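PDB 1T5O: putative methylthioribose-1-phosphate isomerase from Archaeoglobus fulgidus, which probably catalyses the interconversion of 5-methylthioribose 1-phosphate and 5-methylthioribulose 1-phosphate in methionine biosynthesis. Local coordinates for residues T152-R158 with A167-R172; L314-A319 with P329-V333; T322-I327 with K337-F341. All coordinates share one frame; numbering follows the deposited sequence.

Contact 1: T152-R158 with A167-R172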
loop_
_atom_site.group_PDB
_atom_site.type_symbol
_atom_site.label_atom_id
_atom_site.label_comp_id
_atom_site.label_asym_id
_atom_site.label_seq_id
_atom_site.Cartn_x
_atom_site.Cartn_y
_atom_site.Cartn_z
ATOM N N THR A 152 0.169 11.994 7.916
ATOM C CA THR A 152 1.361 11.453 8.522
ATOM C C THR A 152 1.629 10.075 7.931
ATOM O O THR A 152 0.815 9.564 7.152
ATOM C CB THR A 152 1.233 11.411 10.074
ATOM O OG1 THR A 152 2.527 11.144 10.634
ATOM C CG2 THR A 152 0.191 10.349 10.527
ATOM N N TYR A 153 2.768 9.475 8.286
ATOM C CA TYR A 153 3.134 8.172 7.743
ATOM C C TYR A 153 3.751 7.343 8.855
ATOM O O TYR A 153 4.400 7.885 9.752
ATOM C CB TYR A 153 4.149 8.342 6.608
ATOM C CG TYR A 153 4.078 7.237 5.597
ATOM C CD1 TYR A 153 3.030 7.189 4.681
ATOM C CD2 TYR A 153 5.053 6.237 5.554
ATOM C CE1 TYR A 153 2.958 6.180 3.732
ATOM C CE2 TYR A 153 4.986 5.222 4.620
ATOM C CZ TYR A 153 3.934 5.205 3.705
ATOM O OH TYR A 153 3.867 4.242 2.733
ATOM N N CYS A 154 3.570 6.033 8.766
ATOM C CA CYS A 154 4.040 5.110 9.788
ATOM C C CYS A 154 3.460 5.435 11.174
ATOM O O CYS A 154 2.239 5.656 11.312
ATOM C CB CYS A 154 5.591 5.054 9.838
ATOM S SG CYS A 154 6.130 3.465 10.548
ATOM N N ASN A 155 4.309 5.484 12.205
ATOM C CA ASN A 155 3.807 5.750 13.556
ATOM C C ASN A 155 4.878 6.398 14.417
ATOM O O ASN A 155 5.570 5.715 15.184
ATOM C CB ASN A 155 3.333 4.435 14.194
ATOM C CG ASN A 155 2.893 4.599 15.648
ATOM O OD1 ASN A 155 3.449 3.953 16.541
ATOM N ND2 ASN A 155 1.887 5.449 15.890
ATOM N N ALA A 156 5.025 7.711 14.255
ATOM C CA ALA A 156 6.003 8.493 15.005
ATOM C C ALA A 156 5.217 9.166 16.141
ATOM O O ALA A 156 5.122 10.392 16.227
ATOM C CB ALA A 156 6.646 9.545 14.077
ATOM N N GLY A 157 4.632 8.329 16.994
ATOM C CA GLY A 157 3.834 8.819 18.096
ATOM C C GLY A 157 4.301 8.347 19.460
ATOM O O GLY A 157 5.470 7.995 19.640
ATOM N N ARG A 158 3.371 8.315 20.416
ATOM C CA ARG A 158 3.697 7.948 21.788
ATOM C C ARG A 158 3.961 6.465 21.998
ATOM O O ARG A 158 4.496 6.074 23.032
ATOM C CB ARG A 158 2.601 8.452 22.761
ATOM C CG ARG A 158 1.180 7.848 22.591
ATOM C CD ARG A 158 0.271 8.456 23.676
ATOM N NE ARG A 158 -1.134 8.036 23.667
ATOM C CZ ARG A 158 -1.593 6.874 24.126
ATOM N NH1 ARG A 158 -0.767 5.969 24.631
ATOM N NH2 ARG A 158 -2.902 6.639 24.122
ATOM N N ALA A 167 6.571 13.158 15.536
ATOM C CA ALA A 167 5.637 13.800 14.586
ATOM C C ALA A 167 4.218 14.000 15.167
ATOM O O ALA A 167 3.595 15.052 14.983
ATOM C CB ALA A 167 5.563 12.974 13.268
ATOM N N LEU A 168 3.705 12.979 15.844
ATOM C CA LEU A 168 2.383 13.054 16.463
ATOM C C LEU A 168 2.473 13.888 17.759
ATOM O O LEU A 168 1.456 14.358 18.281
ATOM C CB LEU A 168 1.833 11.628 16.735
ATOM C CG LEU A 168 1.679 10.773 15.446
ATOM C CD1 LEU A 168 0.945 9.455 15.779
ATOM C CD2 LEU A 168 0.861 11.564 14.371
ATOM N N GLY A 169 3.695 14.068 18.265
ATOM C CA GLY A 169 3.895 14.894 19.445
ATOM C C GLY A 169 3.662 16.349 19.033
ATOM O O GLY A 169 3.194 17.173 19.834
ATOM N N VAL A 170 3.986 16.668 17.781
ATOM C CA VAL A 170 3.782 18.029 17.249
ATOM C C VAL A 170 2.281 18.289 17.123
ATOM O O VAL A 170 1.792 19.398 17.380
ATOM C CB VAL A 170 4.443 18.187 15.859
ATOM C CG1 VAL A 170 3.973 19.487 15.185
ATOM C CG2 VAL A 170 5.985 18.193 16.011
ATOM N N VAL A 171 1.556 17.266 16.714
ATOM C CA VAL A 171 0.111 17.353 16.612
ATOM C C VAL A 171 -0.432 17.492 18.040
ATOM O O VAL A 171 -1.250 18.378 18.296
ATOM C CB VAL A 171 -0.501 16.097 15.944
ATOM C CG1 VAL A 171 -2.018 16.123 16.067
ATOM C CG2 VAL A 171 -0.131 16.055 14.458
ATOM N N ARG A 172 0.029 16.665 18.984
ATOM C CA ARG A 172 -0.493 16.808 20.354
ATOM C C ARG A 172 -0.219 18.193 20.930
ATOM O O ARG A 172 -1.082 18.769 21.596
ATOM C CB ARG A 172 0.066 15.738 21.310
ATOM C CG ARG A 172 -0.420 14.336 20.979
ATOM C CD ARG A 172 -0.071 13.302 22.055
ATOM N NE ARG A 172 -0.732 12.041 21.729
ATOM C CZ ARG A 172 -0.256 11.134 20.887
ATOM N NH1 ARG A 172 0.914 11.329 20.284
ATOM N NH2 ARG A 172 -0.976 10.054 20.606
#

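Contact 2: L314-A319 with P329-V333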
loop_
_atom_site.group_PDB
_atom_site.type_symbol
_atom_site.label_atom_id
_atom_site.label_comp_id
_atom_site.label_asym_id
_atom_site.label_seq_id
_atom_site.Cartn_x
_atom_site.Cartn_y
_atom_site.Cartn_z
ATOM N N LEU A 314 16.842 15.892 1.190
ATOM C CA LEU A 314 16.504 17.051 2.009
ATOM C C LEU A 314 15.863 18.165 1.190
ATOM O O LEU A 314 15.240 19.068 1.748
ATOM C CB LEU A 314 17.744 17.560 2.753
ATOM C CG LEU A 314 18.114 16.593 3.882
ATOM C CD1 LEU A 314 19.421 17.055 4.531
ATOM C CD2 LEU A 314 16.975 16.526 4.913
ATOM N N GLU A 315 16.015 18.094 -0.132
ATOM C CA GLU A 315 15.412 19.084 -1.015
ATOM C C GLU A 315 13.876 18.984 -0.925
ATOM O O GLU A 315 13.160 19.924 -1.266
ATOM C CB GLU A 315 15.863 18.847 -2.471
ATOM C CG GLU A 315 16.027 20.135 -3.273
ATOM C CD GLU A 315 14.890 20.356 -4.247
ATOM O OE1 GLU A 315 14.639 19.427 -5.058
ATOM O OE2 GLU A 315 14.256 21.446 -4.216
ATOM N N ASN A 316 13.369 17.835 -0.486
ATOM C CA ASN A 316 11.923 17.631 -0.343
ATOM C C ASN A 316 11.457 17.839 1.105
ATOM O O ASN A 316 10.332 17.482 1.455
ATOM C CB ASN A 316 11.533 16.206 -0.762
ATOM C CG ASN A 316 11.659 15.965 -2.260
ATOM O OD1 ASN A 316 12.227 16.778 -2.986
ATOM N ND2 ASN A 316 11.139 14.815 -2.727
ATOM N N VAL A 317 12.330 18.377 1.954
ATOM C CA VAL A 317 11.974 18.621 3.356
ATOM C C VAL A 317 11.930 20.134 3.593
ATOM O O VAL A 317 12.939 20.835 3.414
ATOM C CB VAL A 317 13.006 17.976 4.294
ATOM C CG1 VAL A 317 12.669 18.301 5.760
ATOM C CG2 VAL A 317 13.024 16.440 4.052
ATOM N N THR A 318 10.756 20.628 3.971
ATOM C CA THR A 318 10.538 22.059 4.211
ATOM C C THR A 318 11.286 22.525 5.458
ATOM O O THR A 318 11.836 23.631 5.495
ATOM C CB THR A 318 9.020 22.349 4.386
ATOM O OG1 THR A 318 8.300 21.773 3.282
ATOM C CG2 THR A 318 8.757 23.875 4.443
ATOM N N ALA A 319 11.293 21.680 6.488
ATOM C CA ALA A 319 12.009 22.009 7.706
ATOM C C ALA A 319 12.103 20.777 8.585
ATOM O O ALA A 319 11.273 19.867 8.484
ATOM C CB ALA A 319 11.271 23.163 8.473
ATOM N N PRO A 329 16.361 25.185 5.459
ATOM C CA PRO A 329 17.458 25.080 4.487
ATOM C C PRO A 329 18.166 26.436 4.482
ATOM O O PRO A 329 17.558 27.451 4.799
ATOM C CB PRO A 329 16.736 24.813 3.158
ATOM C CG PRO A 329 15.417 24.132 3.602
ATOM C CD PRO A 329 15.050 24.950 4.818
ATOM N N PRO A 330 19.460 26.469 4.149
ATOM C CA PRO A 330 20.332 25.342 3.774
ATOM C C PRO A 330 20.749 24.526 5.016
ATOM O O PRO A 330 21.321 25.072 5.975
ATOM C CB PRO A 330 21.508 26.036 3.083
ATOM C CG PRO A 330 21.638 27.329 3.875
ATOM C CD PRO A 330 20.190 27.754 4.108
ATOM N N TYR A 331 20.461 23.227 4.988
ATOM C CA TYR A 331 20.762 22.350 6.103
ATOM C C TYR A 331 22.254 22.234 6.421
ATOM O O TYR A 331 22.617 22.133 7.583
ATOM C CB TYR A 331 20.136 20.970 5.854
ATOM C CG TYR A 331 18.615 21.041 5.784
ATOM C CD1 TYR A 331 17.919 20.619 4.639
ATOM C CD2 TYR A 331 17.879 21.552 6.856
ATOM C CE1 TYR A 331 16.506 20.711 4.573
ATOM C CE2 TYR A 331 16.479 21.652 6.802
ATOM C CZ TYR A 331 15.795 21.232 5.661
ATOM O OH TYR A 331 14.413 21.344 5.625
ATOM N N GLU A 332 23.097 22.300 5.393
ATOM C CA GLU A 332 24.547 22.205 5.564
ATOM C C GLU A 332 25.008 23.318 6.507
ATOM O O GLU A 332 25.976 23.163 7.250
ATOM C CB GLU A 332 25.247 22.356 4.213
ATOM C CG GLU A 332 26.612 21.692 4.157
ATOM C CD GLU A 332 26.533 20.160 4.152
ATOM O OE1 GLU A 332 25.658 19.591 3.459
ATOM O OE2 GLU A 332 27.363 19.519 4.824
ATOM N N VAL A 333 24.318 24.449 6.458
ATOM C CA VAL A 333 24.652 25.553 7.348
ATOM C C VAL A 333 23.869 25.487 8.669
ATOM O O VAL A 333 24.452 25.566 9.747
ATOM C CB VAL A 333 24.345 26.948 6.705
ATOM C CG1 VAL A 333 24.612 28.054 7.721
ATOM C CG2 VAL A 333 25.208 27.186 5.482
#

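Contact 3: T322-I327 with K337-F341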
loop_
_atom_site.group_PDB
_atom_site.type_symbol
_atom_site.label_atom_id
_atom_site.label_comp_id
_atom_site.label_asym_id
_atom_site.label_seq_id
_atom_site.Cartn_x
_atom_site.Cartn_y
_atom_site.Cartn_z
ATOM N N THR A 322 13.121 19.738 15.645
ATOM C CA THR A 322 13.928 19.044 16.665
ATOM C C THR A 322 13.686 19.647 18.059
ATOM O O THR A 322 12.966 20.633 18.177
ATOM C CB THR A 322 15.446 19.180 16.321
ATOM O OG1 THR A 322 15.920 20.488 16.688
ATOM C CG2 THR A 322 15.670 18.960 14.804
ATOM N N GLU A 323 14.281 19.071 19.105
ATOM C CA GLU A 323 14.091 19.614 20.457
ATOM C C GLU A 323 14.963 20.858 20.648
ATOM O O GLU A 323 14.906 21.533 21.687
ATOM C CB GLU A 323 14.419 18.569 21.536
ATOM C CG GLU A 323 15.916 18.306 21.790
ATOM C CD GLU A 323 16.487 17.257 20.852
ATOM O OE1 GLU A 323 16.174 17.291 19.639
ATOM O OE2 GLU A 323 17.272 16.407 21.333
ATOM N N TYR A 324 15.770 21.155 19.638
ATOM C CA TYR A 324 16.647 22.321 19.654
ATOM C C TYR A 324 16.020 23.443 18.835
ATOM O O TYR A 324 16.556 24.558 18.771
ATOM C CB TYR A 324 18.017 21.972 19.060
ATOM C CG TYR A 324 18.915 21.219 20.005
ATOM C CD1 TYR A 324 19.956 21.873 20.664
ATOM C CD2 TYR A 324 18.732 19.854 20.238
ATOM C CE1 TYR A 324 20.812 21.178 21.536
ATOM C CE2 TYR A 324 19.565 19.152 21.109
ATOM C CZ TYR A 324 20.610 19.821 21.756
ATOM O OH TYR A 324 21.451 19.141 22.617
ATOM N N GLY A 325 14.880 23.147 18.210
ATOM C CA GLY A 325 14.200 24.143 17.410
ATOM C C GLY A 325 13.908 23.677 15.989
ATOM O O GLY A 325 14.263 22.555 15.595
ATOM N N VAL A 326 13.256 24.542 15.215
ATOM C CA VAL A 326 12.937 24.222 13.817
ATOM C C VAL A 326 14.148 24.611 12.953
ATOM O O VAL A 326 14.674 25.706 13.073
ATOM C CB VAL A 326 11.661 24.990 13.342
ATOM C CG1 VAL A 326 11.374 24.696 11.861
ATOM C CG2 VAL A 326 10.463 24.533 14.160
ATOM N N ILE A 327 14.587 23.709 12.086
ATOM C CA ILE A 327 15.742 23.968 11.232
ATOM C C ILE A 327 15.338 24.074 9.753
ATOM O O ILE A 327 14.710 23.160 9.200
ATOM C CB ILE A 327 16.765 22.827 11.378
ATOM C CG1 ILE A 327 17.095 22.614 12.861
ATOM C CG2 ILE A 327 18.038 23.148 10.631
ATOM C CD1 ILE A 327 18.102 21.434 13.085
ATOM N N LYS A 337 24.518 24.564 13.115
ATOM C CA LYS A 337 24.228 25.737 13.930
ATOM C C LYS A 337 23.170 25.467 15.008
ATOM O O LYS A 337 23.403 25.701 16.199
ATOM C CB LYS A 337 23.765 26.896 13.034
ATOM C CG LYS A 337 23.540 28.188 13.788
ATOM C CD LYS A 337 22.745 29.227 12.983
ATOM C CE LYS A 337 22.135 30.265 13.929
ATOM N NZ LYS A 337 21.265 31.295 13.276
ATOM N N VAL A 338 22.003 24.966 14.601
ATOM C CA VAL A 338 20.927 24.708 15.554
ATOM C C VAL A 338 21.189 23.569 16.557
ATOM O O VAL A 338 20.811 23.668 17.743
ATOM C CB VAL A 338 19.598 24.399 14.824
ATOM C CG1 VAL A 338 18.503 24.131 15.853
ATOM C CG2 VAL A 338 19.199 25.591 13.920
ATOM N N LEU A 339 21.799 22.486 16.081
ATOM C CA LEU A 339 22.067 21.343 16.944
ATOM C C LEU A 339 23.357 21.532 17.742
ATOM O O LEU A 339 23.760 20.659 18.507
ATOM C CB LEU A 339 22.143 20.057 16.116
ATOM C CG LEU A 339 20.848 19.671 15.388
ATOM C CD1 LEU A 339 21.040 18.297 14.717
ATOM C CD2 LEU A 339 19.667 19.641 16.384
ATOM N N LYS A 340 23.980 22.687 17.545
ATOM C CA LYS A 340 25.217 23.066 18.213
ATOM C C LYS A 340 26.348 22.059 18.044
ATOM O O LYS A 340 26.949 21.635 19.033
ATOM C CB LYS A 340 24.967 23.289 19.703
ATOM C CG LYS A 340 23.859 24.274 20.017
ATOM C CD LYS A 340 23.539 24.209 21.506
ATOM C CE LYS A 340 22.240 24.922 21.869
ATOM N NZ LYS A 340 22.425 26.389 22.054
ATOM N N PHE A 341 26.634 21.670 16.805
ATOM C CA PHE A 341 27.721 20.737 16.538
ATOM C C PHE A 341 29.025 21.497 16.800
ATOM O O PHE A 341 28.950 22.746 16.909
ATOM C CB PHE A 341 27.694 20.260 15.081
ATOM C CG PHE A 341 26.637 19.226 14.786
ATOM C CD1 PHE A 341 26.240 18.989 13.473
ATOM C CD2 PHE A 341 26.061 18.477 15.804
ATOM C CE1 PHE A 341 25.282 18.018 13.172
ATOM C CE2 PHE A 341 25.103 17.499 15.517
ATOM C CZ PHE A 341 24.709 17.268 14.191
HETATM O O HOH W 1 19.452 25.681 19.368
#

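Contact 1: T152-R158 with A167-R172
A156 and L168 join the loop that leaves strand 149-152 to the first turn of helix 167-176, the strand-to-helix half of a beta-alpha-beta crossover that runs on into the parallel strand 182-186 of a Rossmann-like sheet. The A156 carbonyl O accepts the L168 backbone N at 3.0 Å in an almost straight bond (174° at the hydrogen). Beside it, A156 CB rests on A167 CB at 3.7 Å. With CG anti to its carbonyl carbon (chi1 -60°), L168 turns its branch into the curve of the loop: its CB lies 3.7 Å from G157 CA, CD1 reaches N155 ND2, and CD2 lies 4.1 Å from T152 CG2. The fit at G157 is close, since a beta carbon there would run into L168 CD1. One turn further on, R172 offers a face of its guanidinium to the aliphatic part of R158; R158 CD stands 3.6 Å above that plane, toward its rim, and the two guanidinium planes are 63° apart. Acids of helix 193-204 and just beyond it hold this pair: D205 takes R158 NE and R172 NE, and E201 takes R172 NH2 as well as the backbone N of R158. N155 ND2 is hydrogen-bonded to both E201 OE2 and T198 OG1. C154, just before N155 in the same loop, is the predicted transition-state stabiliser. The loop thus connects the helix start to the probable active site, where N155 OD1 accepts a hydrogen bond from NH1 of R45, a predicted substrate-binding residue.

Contact 2: L314-A319 with P329-V333
The backbones around V317 and Y331 stay apart, with 7.9 Å between L314 CA and Y331 CA and 7.0 Å between A319 CA and P329 CA, and the Y331 side chain spans the interval. P330, after a cis peptide bond, is the N-cap residue of helix 331-338, and Y331 ties this helix start to the loop before strand 319-322. With CG anti to its own carbonyl carbon (chi1 -63°), the ring sends its hydroxyl into that bend. There Y331 OH donates to V317 O at 2.7 Å, from well above the carbonyl plane. V317 CG1 flanks Y331 OH at 3.5 Å. Along the ring, L314 CB packs on Y331 CD1 at 3.6 Å, and L314 O lies at the ring edge, in its plane. P329 CA sits over the centre of one ring face, and P329 CD meets T318 O at 3.5 Å. A phenylalanine in place of Y331 would probably leave V317 O without this donor and the bend less firmly tied to the helix. Behind the bend, V317 and A319 touch strand 261-264, T318 OG1 is hydrogen-bonded to the backbone N of F261, and N316 packs on helix 247-256, where the C-terminal helix starts beside the sheet.

Contact 3: T322-I327 with K337-F341
With CG anti to its carbonyl carbon (chi1 -78°), Y324 carries its ring past V338 O, 3.5 Å from Y324 CD1, toward K340; V338 CG1, anti to its backbone N (chi1 180°), is turned to Y324 O and I327 CG1. This is a beta-hairpin packed against the end of a helix: strand 319-322 and the antiparallel 325-327, outermost in the sheet within this chain, are joined by a type I turn from T322 to G325, and helix 331-338 closes in a Schellman motif with K340 at positive phi. I327 and V338 lie alongside each other, pointing opposite ways, I327 CG1 3.6 Å from V338 CG1, while I327 CD1 reaches L339 CG. L339 CD2 rests against both T322 OG1 and Y324 CB, 3.9 Å from each. At the outer rim, K340 CE lies in the plane of the Y324 ring, 4.0 Å from Y324 CD1 at its edge. No direct hydrogen bond crosses; instead one water donates to both Y324 O and V338 O. The hairpin is braced from within. G325 has positive phi (126°), where a beta carbon would press on the carbonyl O of Y324, and its own O accepts both T322 N and the T322 hydroxyl. T322 OG1 also closes an ST turn, accepting Y324 N at 3.0 Å, and its bond to G325 O, 2.9 Å long, lies in the carbonyl plane on a lone pair.

Contact 1 is buried near the middle of the chain, about 9 Å from its centre. Contacts 2 and 3 lie about 22 and 19 Å out, toward the edge of the sheet formed by strand 325-327; contact 2 is peripheral yet largely buried, contact 3 partly buried. These two share helix 331-338: 314-319 meets its start and 322-327 its end, and they touch where A319 CB packs on I327 O and on V326 CG1. Contact 1 stays separate, its nearest atoms about 9 Å from contact 2 and 7 Å from contact 3. Chemistry follows place: charged groups and a backbone bond beside the probable active site in contact 1, one tyrosine hydroxyl bond with apolar packing round the ring in contact 2, and apolar packing with a bridging water in contact 3.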